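Nucleoporin nup120 (Schizosaccharomyces pombe, PDB 4GQ2) serves as a structural component of the nuclear pore complex, whose nucleoporins can also act as docking partners for transiently associated transport factors. Local coordinates at residues S284-T289 with L347-L352; L372-Q377 with D518-I523. All blocks are in the same frame, centred on the assembly; numbering follows the deposited sequence.

Interaction 1: S284-T289 with L347-L352; sequences SFPYLT and LSDFQL
From Phe285 to Thr289 the backbone runs 9° from the direction of Leu347-Leu352, with Phe285 CA 5.9 Å from Ser348 CA, and no hydrogen bond joins the two segments directly. Side chains carry the contact, with Phe350 between the two backbones: its ring comes in edge-on to the backbone of Pro286 and Tyr287, with Phe350 CZ 3.4 Å from Tyr287 O and Pro286 O near the ring plane beside CE1. CG sits between the backbone N and the carbonyl carbon (chi1 64°), which sends the ring toward the Pro286-Tyr287 backbone. Thr289 CG2 approaches the same ring obliquely, 3.5 Å from Phe350 CE2, the two side chains sliding past each other in opposite directions. Phe310 meets Phe350 edge-to-face. An alanine in place of Phe350 would probably open a gap between the segments, leaving Thr289 CG2 and the carbonyls of Pro286 and Tyr287 without the ring they pack on. Strand 288-290 begins a four-stranded antiparallel sheet and strand 346-354 edges the next, so the contact joins neighbouring sheets of the beta-propeller domain, consistent with packing between blades. Ser348 and Asp349 form a classic beta bulge opposite Ala367. Pro286 lies against this bulge, its CD 3.4 Å from Ser348 O and its CG near Asp349 OD1. Asp349 OD1 also accepts a hydrogen bond from Phe350 N at 2.7 Å, bent to 138° and met from above the carboxylate plane. Phe285 CB rests 3.3 Å from Leu347 O, and Leu347 CB lies over one face of the Phe285 ring. At the far end a water bridges Thr289 OG1, 2.6 Å away, to Leu352 N, while Gln351 NE2 folds back onto Phe350 O and its OE1 accepts from Phe525 N and His292.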
ATOM      1  N   SER A 284      -3.081  -0.586 -41.070  1.00105.64           N
ATOM      2  CA  SER A 284      -3.818   0.657 -40.850  1.00 96.14           C
ATOM      3  C   SER A 284      -3.285   1.456 -39.663  1.00 96.91           C
ATOM      4  O   SER A 284      -3.328   1.000 -38.517  1.00 91.74           O
ATOM      5  CB  SER A 284      -5.312   0.383 -40.681  1.00 91.37           C
ATOM      6  OG  SER A 284      -6.043   1.595 -40.724  1.00 97.36           O
ATOM      7  N   PHE A 285      -2.786   2.653 -39.963  1.00 84.45           N
ATOM      8  CA  PHE A 285      -2.225   3.569 -38.970  1.00 76.96           C
ATOM      9  C   PHE A 285      -2.275   5.006 -39.498  1.00 69.61           C
ATOM     10  O   PHE A 285      -2.430   5.209 -40.704  1.00 65.76           O
ATOM     11  CB  PHE A 285      -0.779   3.181 -38.616  1.00 82.77           C
ATOM     12  CG  PHE A 285       0.060   2.780 -39.804  1.00 91.29           C
ATOM     13  CD1 PHE A 285       0.486   3.728 -40.736  1.00 77.61           C
ATOM     14  CD2 PHE A 285       0.438   1.451 -39.984  1.00 93.39           C
ATOM     15  CE1 PHE A 285       1.256   3.356 -41.827  1.00 74.29           C
ATOM     16  CE2 PHE A 285       1.214   1.076 -41.072  1.00 93.38           C
ATOM     17  CZ  PHE A 285       1.622   2.028 -41.995  1.00 89.32           C
ATOM     18  N   PRO A 286      -2.152   6.008 -38.604  1.00 65.82           N
ATOM     19  CA  PRO A 286      -2.104   7.387 -39.095  1.00 70.72           C
ATOM     20  C   PRO A 286      -0.843   7.676 -39.917  1.00 77.00           C
ATOM     21  O   PRO A 286       0.223   7.117 -39.647  1.00 82.27           O
ATOM     22  CB  PRO A 286      -2.128   8.233 -37.810  1.00 69.00           C
ATOM     23  CG  PRO A 286      -1.722   7.311 -36.714  1.00 60.05           C
ATOM     24  CD  PRO A 286      -2.188   5.946 -37.129  1.00 67.22           C
ATOM     25  N   TYR A 287      -0.995   8.528 -40.927  1.00 69.75           N
ATOM     26  CA  TYR A 287       0.094   8.921 -41.815  1.00 54.95           C
ATOM     27  C   TYR A 287       0.451  10.382 -41.595  1.00 52.34           C
ATOM     28  O   TYR A 287       1.553  10.814 -41.924  1.00 52.58           O
ATOM     29  CB  TYR A 287      -0.329   8.753 -43.271  1.00 58.12           C
ATOM     30  CG  TYR A 287      -0.164   7.368 -43.845  1.00 58.81           C
ATOM     31  CD1 TYR A 287      -1.177   6.423 -43.730  1.00 56.60           C
ATOM     32  CD2 TYR A 287       0.994   7.016 -44.541  1.00 69.27           C
ATOM     33  CE1 TYR A 287      -1.035   5.158 -44.275  1.00 60.53           C
ATOM     34  CE2 TYR A 287       1.148   5.751 -45.086  1.00 63.87           C
ATOM     35  CZ  TYR A 287       0.130   4.827 -44.949  1.00 65.84           C
ATOM     36  OH  TYR A 287       0.277   3.568 -45.481  1.00 84.89           O
ATOM     37  N   LEU A 288      -0.495  11.139 -41.048  1.00 51.00           N
ATOM     38  CA  LEU A 288      -0.332  12.571 -40.877  1.00 50.39           C
ATOM     39  C   LEU A 288      -0.520  13.008 -39.434  1.00 55.56           C
ATOM     40  O   LEU A 288      -1.369  12.469 -38.719  1.00 57.47           O
ATOM     41  CB  LEU A 288      -1.334  13.327 -41.756  1.00 47.11           C
ATOM     42  CG  LEU A 288      -1.213  13.264 -43.281  1.00 52.42           C
ATOM     43  CD1 LEU A 288      -2.306  14.114 -43.918  1.00 47.23           C
ATOM     44  CD2 LEU A 288       0.161  13.719 -43.759  1.00 57.51           C
ATOM     45  N   THR A 289       0.279  13.987 -39.018  1.00 48.02           N
ATOM     46  CA  THR A 289       0.016  14.737 -37.787  1.00 54.59           C
ATOM     47  C   THR A 289       0.541  16.171 -37.892  1.00 53.99           C
ATOM     48  O   THR A 289       1.461  16.443 -38.663  1.00 64.49           O
ATOM     49  CB  THR A 289       0.594  14.041 -36.534  1.00 52.23           C
ATOM     50  OG1 THR A 289      -0.090  14.518 -35.366  1.00 49.10           O
ATOM     51  CG2 THR A 289       2.094  14.305 -36.395  1.00 44.74           C
ATOM     52  N   LEU A 347       4.169   0.852 -37.184  1.00 57.52           N
ATOM     53  CA  LEU A 347       3.868   2.168 -36.658  1.00 57.74           C
ATOM     54  C   LEU A 347       2.471   2.143 -36.060  1.00 57.36           C
ATOM     55  O   LEU A 347       1.516   1.724 -36.715  1.00 64.53           O
ATOM     56  CB  LEU A 347       3.946   3.228 -37.763  1.00 47.65           C
ATOM     57  CG  LEU A 347       3.702   4.668 -37.322  1.00 50.43           C
ATOM     58  CD1 LEU A 347       4.737   5.060 -36.284  1.00 44.17           C
ATOM     59  CD2 LEU A 347       3.746   5.628 -38.499  1.00 48.94           C
ATOM     60  N   SER A 348       2.362   2.578 -34.810  1.00 50.50           N
ATOM     61  CA  SER A 348       1.065   2.718 -34.166  1.00 47.69           C
ATOM     62  C   SER A 348       0.563   4.157 -34.268  1.00 44.58           C
ATOM     63  O   SER A 348      -0.598   4.390 -34.598  1.00 42.76           O
ATOM     64  CB  SER A 348       1.138   2.281 -32.701  1.00 51.03           C
ATOM     65  OG  SER A 348       0.021   2.763 -31.969  1.00 42.29           O
ATOM     66  N   ASP A 349       1.445   5.116 -33.988  1.00 39.89           N
ATOM     67  CA  ASP A 349       1.055   6.514 -33.920  1.00 40.57           C
ATOM     68  C   ASP A 349       2.305   7.369 -33.769  1.00 44.25           C
ATOM     69  O   ASP A 349       3.391   6.847 -33.502  1.00 38.58           O
ATOM     70  CB  ASP A 349       0.116   6.735 -32.725  1.00 40.79           C
ATOM     71  CG  ASP A 349      -0.728   7.991 -32.855  1.00 50.54           C
ATOM     72  OD1 ASP A 349      -0.560   8.756 -33.830  1.00 59.21           O
ATOM     73  OD2 ASP A 349      -1.574   8.216 -31.965  1.00 49.16           O
ATOM     74  N   PHE A 350       2.154   8.683 -33.940  1.00 41.00           N
ATOM     75  CA  PHE A 350       3.258   9.617 -33.724  1.00 42.98           C
ATOM     76  C   PHE A 350       2.746  11.040 -33.511  1.00 45.13           C
ATOM     77  O   PHE A 350       1.627  11.369 -33.906  1.00 47.60           O
ATOM     78  CB  PHE A 350       4.308   9.531 -34.857  1.00 47.55           C
ATOM     79  CG  PHE A 350       3.794   9.939 -36.214  1.00 47.19           C
ATOM     80  CD1 PHE A 350       3.009   9.078 -36.967  1.00 47.51           C
ATOM     81  CD2 PHE A 350       4.121  11.181 -36.749  1.00 54.57           C
ATOM     82  CE1 PHE A 350       2.540   9.453 -38.218  1.00 59.40           C
ATOM     83  CE2 PHE A 350       3.657  11.563 -38.000  1.00 58.40           C
ATOM     84  CZ  PHE A 350       2.866  10.696 -38.736  1.00 55.61           C
ATOM     85  N   GLN A 351       3.549  11.868 -32.851  1.00 48.83           N
ATOM     86  CA  GLN A 351       3.199  13.274 -32.631  1.00 51.76           C
ATOM     87  C   GLN A 351       4.338  14.189 -33.071  1.00 50.20           C
ATOM     88  O   GLN A 351       5.479  13.744 -33.194  1.00 45.81           O
ATOM     89  CB  GLN A 351       2.873  13.547 -31.157  1.00 43.74           C
ATOM     90  CG  GLN A 351       1.676  12.803 -30.608  1.00 44.28           C
ATOM     91  CD  GLN A 351       0.362  13.437 -30.987  1.00 43.28           C
ATOM     92  OE1 GLN A 351      -0.163  14.277 -30.259  1.00 51.42           O
ATOM     93  NE2 GLN A 351      -0.186  13.036 -32.130  1.00 38.87           N
ATOM     94  N   LEU A 352       4.022  15.466 -33.276  1.00 48.56           N
ATOM     95  CA  LEU A 352       5.012  16.465 -33.668  1.00 56.00           C
ATOM     96  C   LEU A 352       4.892  17.720 -32.806  1.00 57.95           C
ATOM     97  O   LEU A 352       3.789  18.226 -32.582  1.00 50.90           O
ATOM     98  CB  LEU A 352       4.856  16.810 -35.154  1.00 56.94           C
ATOM     99  CG  LEU A 352       5.700  17.927 -35.768  1.00 56.87           C
ATOM    100  CD1 LEU A 352       7.167  17.530 -35.863  1.00 46.41           C
ATOM    101  CD2 LEU A 352       5.151  18.303 -37.138  1.00 67.98           C
TER
HETATM  102  O   HOH W   1       1.320  15.699 -33.481  1.00 53.79           O

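Interaction 2: L372-Q377 with D518-I523; sequences LNTVIQ and DEILSI
Leu372 meets Glu519, and Thr374 meets Ile520, in two van der Waals contacts between Leu372-Gln377 and Asp518-Ile523, the side chains of each pair crossing at about a right angle. In the first, Leu372 CD2 comes to 3.9 Å from Glu519 CB, beside a close backbone approach in which the CA atoms of Leu372 and Glu519 are 4.7 Å apart. In the second, Thr374 lays both branches against the branch point of Ile520 (CB and CG2): Thr374 OG1 is 3.7 Å from Ile520 CB, and Thr374 CG2 is 3.8 Å from Ile520 CB. Tyr536 packs on both Thr374 and Ile520.

Strands 373-382 and 520-525 belong to one mixed sheet of the beta-propeller domain, but they are not neighbours in it: 520-525 is an outermost strand, and 390-395, 3-11, 539-544 and 532-536 lie between the two in sheet order. The contact therefore brings together separated strands near the start of each, and no direct hydrogen bond links the segments.

The polar link is made by water. One molecule sits 2.8 Å from Thr374 OG1 and accepts from Ile520 N at 3.0 Å, occupying the backbone donor at the beginning of strand 520-525. The hydroxyl lies anti to the carbonyl carbon (chi1 -52°), which turns it to the water while CG2 remains against Ile520.

Charged groups look outside the pair. Beyond CG the Glu519 chain is extended, and its OE2 forms a salt bridge with Lys369, whose NZ also donates to Ile520 O. Asp518 has two mates, OD1 pairing with Lys539 and OD2 accepting from His515 ND1.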
ATOM      1  N   LEU A 372       1.560  -7.410 -28.553  1.00 54.22           N
ATOM      2  CA  LEU A 372       1.498  -6.765 -27.245  1.00 52.82           C
ATOM      3  C   LEU A 372       2.775  -6.062 -26.775  1.00 56.98           C
ATOM      4  O   LEU A 372       2.859  -5.619 -25.627  1.00 59.80           O
ATOM      5  CB  LEU A 372       1.057  -7.801 -26.205  1.00 44.95           C
ATOM      6  CG  LEU A 372      -0.289  -8.489 -26.418  1.00 39.79           C
ATOM      7  CD1 LEU A 372      -0.483  -9.564 -25.362  1.00 41.04           C
ATOM      8  CD2 LEU A 372      -1.432  -7.482 -26.373  1.00 42.29           C
ATOM      9  N   ASN A 373       3.764  -5.974 -27.660  1.00 57.14           N
ATOM     10  CA  ASN A 373       5.020  -5.290 -27.366  1.00 48.25           C
ATOM     11  C   ASN A 373       5.005  -3.874 -27.913  1.00 43.11           C
ATOM     12  O   ASN A 373       4.322  -3.600 -28.900  1.00 49.15           O
ATOM     13  CB  ASN A 373       6.204  -6.060 -27.963  1.00 61.09           C
ATOM     14  CG  ASN A 373       6.534  -7.323 -27.191  1.00 62.99           C
ATOM     15  OD1 ASN A 373       6.552  -8.414 -27.756  1.00 63.18           O
ATOM     16  ND2 ASN A 373       6.800  -7.182 -25.894  1.00 61.81           N
ATOM     17  N   THR A 374       5.783  -2.986 -27.294  1.00 39.31           N
ATOM     18  CA  THR A 374       5.736  -1.562 -27.615  1.00 43.02           C
ATOM     19  C   THR A 374       7.094  -0.868 -27.440  1.00 47.09           C
ATOM     20  O   THR A 374       7.793  -1.097 -26.452  1.00 49.91           O
ATOM     21  CB  THR A 374       4.693  -0.849 -26.721  1.00 43.42           C
ATOM     22  OG1 THR A 374       3.436  -1.534 -26.802  1.00 45.28           O
ATOM     23  CG2 THR A 374       4.503   0.597 -27.146  1.00 37.93           C
ATOM     24  N   VAL A 375       7.455  -0.016 -28.400  1.00 43.43           N
ATOM     25  CA  VAL A 375       8.615   0.870 -28.257  1.00 41.84           C
ATOM     26  C   VAL A 375       8.237   2.316 -28.551  1.00 42.71           C
ATOM     27  O   VAL A 375       7.542   2.605 -29.523  1.00 48.85           O
ATOM     28  CB  VAL A 375       9.812   0.456 -29.150  1.00 41.98           C
ATOM     29  CG1 VAL A 375      10.972   1.435 -28.981  1.00 38.34           C
ATOM     30  CG2 VAL A 375      10.283  -0.953 -28.812  1.00 39.68           C
ATOM     31  N   ILE A 376       8.692   3.221 -27.693  1.00 48.12           N
ATOM     32  CA  ILE A 376       8.512   4.649 -27.922  1.00 49.65           C
ATOM     33  C   ILE A 376       9.863   5.286 -28.236  1.00 50.97           C
ATOM     34  O   ILE A 376      10.858   5.025 -27.550  1.00 49.57           O
ATOM     35  CB  ILE A 376       7.806   5.349 -26.730  1.00 44.95           C
ATOM     36  CG1 ILE A 376       6.293   5.115 -26.773  1.00 47.46           C
ATOM     37  CG2 ILE A 376       8.024   6.852 -26.769  1.00 46.94           C
ATOM     38  CD1 ILE A 376       5.848   3.751 -26.299  1.00 56.89           C
ATOM     39  N   GLN A 377       9.884   6.109 -29.283  1.00 49.91           N
ATOM     40  CA  GLN A 377      11.084   6.847 -29.671  1.00 50.97           C
ATOM     41  C   GLN A 377      10.827   8.346 -29.712  1.00 53.59           C
ATOM     42  O   GLN A 377       9.766   8.788 -30.164  1.00 56.18           O
ATOM     43  CB  GLN A 377      11.553   6.417 -31.061  1.00 64.53           C
ATOM     44  CG  GLN A 377      11.931   4.953 -31.223  1.00 62.33           C
ATOM     45  CD  GLN A 377      12.289   4.615 -32.661  1.00 66.00           C
ATOM     46  OE1 GLN A 377      11.907   5.331 -33.592  1.00 62.36           O
ATOM     47  NE2 GLN A 377      13.023   3.523 -32.851  1.00 61.60           N
ATOM     48  N   ASP A 518      -2.061  -4.270 -22.423  1.00 42.30           N
ATOM     49  CA  ASP A 518      -0.807  -3.550 -22.698  1.00 41.77           C
ATOM     50  C   ASP A 518      -0.616  -3.155 -24.163  1.00 44.53           C
ATOM     51  O   ASP A 518       0.348  -2.458 -24.496  1.00 40.73           O
ATOM     52  CB  ASP A 518       0.398  -4.347 -22.197  1.00 37.64           C
ATOM     53  CG  ASP A 518       0.390  -4.515 -20.688  1.00 43.93           C
ATOM     54  OD1 ASP A 518      -0.019  -3.566 -19.984  1.00 42.53           O
ATOM     55  OD2 ASP A 518       0.782  -5.594 -20.204  1.00 44.10           O
ATOM     56  N   GLU A 519      -1.533  -3.583 -25.028  1.00 38.05           N
ATOM     57  CA  GLU A 519      -1.489  -3.198 -26.433  1.00 41.52           C
ATOM     58  C   GLU A 519      -1.562  -1.675 -26.586  1.00 40.60           C
ATOM     59  O   GLU A 519      -2.462  -1.034 -26.050  1.00 41.43           O
ATOM     60  CB  GLU A 519      -2.634  -3.865 -27.199  1.00 47.25           C
ATOM     61  CG  GLU A 519      -2.637  -3.590 -28.697  1.00 45.50           C
ATOM     62  CD  GLU A 519      -3.575  -4.506 -29.466  1.00 57.14           C
ATOM     63  OE1 GLU A 519      -4.344  -5.262 -28.831  1.00 51.21           O
ATOM     64  OE2 GLU A 519      -3.549  -4.469 -30.713  1.00 65.66           O
ATOM     65  N   ILE A 520      -0.603  -1.108 -27.310  1.00 38.76           N
ATOM     66  CA  ILE A 520      -0.585   0.323 -27.603  1.00 37.41           C
ATOM     67  C   ILE A 520      -1.707   0.641 -28.592  1.00 45.24           C
ATOM     68  O   ILE A 520      -2.087  -0.216 -29.388  1.00 44.24           O
ATOM     69  CB  ILE A 520       0.810   0.768 -28.126  1.00 42.67           C
ATOM     70  CG1 ILE A 520       0.888   2.282 -28.341  1.00 40.00           C
ATOM     71  CG2 ILE A 520       1.189   0.035 -29.411  1.00 41.04           C
ATOM     72  CD1 ILE A 520       0.926   3.097 -27.075  1.00 41.36           C
ATOM     73  N   LEU A 521      -2.258   1.854 -28.523  1.00 46.16           N
ATOM     74  CA  LEU A 521      -3.365   2.239 -29.402  1.00 38.35           C
ATOM     75  C   LEU A 521      -3.168   3.621 -29.995  1.00 44.56           C
ATOM     76  O   LEU A 521      -3.415   3.832 -31.181  1.00 44.74           O
ATOM     77  CB  LEU A 521      -4.716   2.177 -28.678  1.00 33.23           C
ATOM     78  CG  LEU A 521      -5.150   0.852 -28.047  1.00 38.69           C
ATOM     79  CD1 LEU A 521      -6.426   1.049 -27.236  1.00 39.11           C
ATOM     80  CD2 LEU A 521      -5.345  -0.237 -29.090  1.00 37.58           C
ATOM     81  N   SER A 522      -2.741   4.565 -29.161  1.00 47.44           N
ATOM     82  CA  SER A 522      -2.483   5.916 -29.615  1.00 38.86           C
ATOM     83  C   SER A 522      -1.570   6.633 -28.644  1.00 44.42           C
ATOM     84  O   SER A 522      -1.311   6.129 -27.549  1.00 39.46           O
ATOM     85  CB  SER A 522      -3.788   6.693 -29.747  1.00 35.88           C
ATOM     86  OG  SER A 522      -4.260   7.089 -28.472  1.00 37.26           O
ATOM     87  N   ILE A 523      -1.083   7.802 -29.071  1.00 38.27           N
ATOM     88  CA  ILE A 523      -0.368   8.741 -28.210  1.00 42.53           C
ATOM     89  C   ILE A 523      -0.876  10.169 -28.470  1.00 50.00           C
ATOM     90  O   ILE A 523      -1.338  10.479 -29.575  1.00 52.43           O
ATOM     91  CB  ILE A 523       1.175   8.653 -28.369  1.00 44.14           C
ATOM     92  CG1 ILE A 523       1.637   9.120 -29.759  1.00 47.39           C
ATOM     93  CG2 ILE A 523       1.689   7.245 -28.064  1.00 38.04           C
ATOM     94  CD1 ILE A 523       3.113   9.468 -29.819  1.00 41.84           C
TER
HETATM   95  O   HOH W   2       1.511  -3.022 -28.217  1.00 41.97           O

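How the interactions relate
Both contacts involve the same eight-stranded mixed sheet, with centres about 12 Å apart. Interaction 1 is buried (7 of 11 touching residues, against 2 of 5) and the larger, 439 Å² against 256 Å², and it joins this sheet to a neighbouring one through phenylalanine rings and a proline. Interaction 2 is partly buried, joins two strands within the sheet, and relies on a leucine, an isoleucine and a threonine, with no ring taking part; its two acids pair with lysines outside the segments. Each includes a water bridge between a threonine hydroxyl and a backbone N. The two meet where strand 346-354 faces strand 520-525: Asp349 OD2 probably accepts a hydrogen bond from Ile523 N at 3.0 Å.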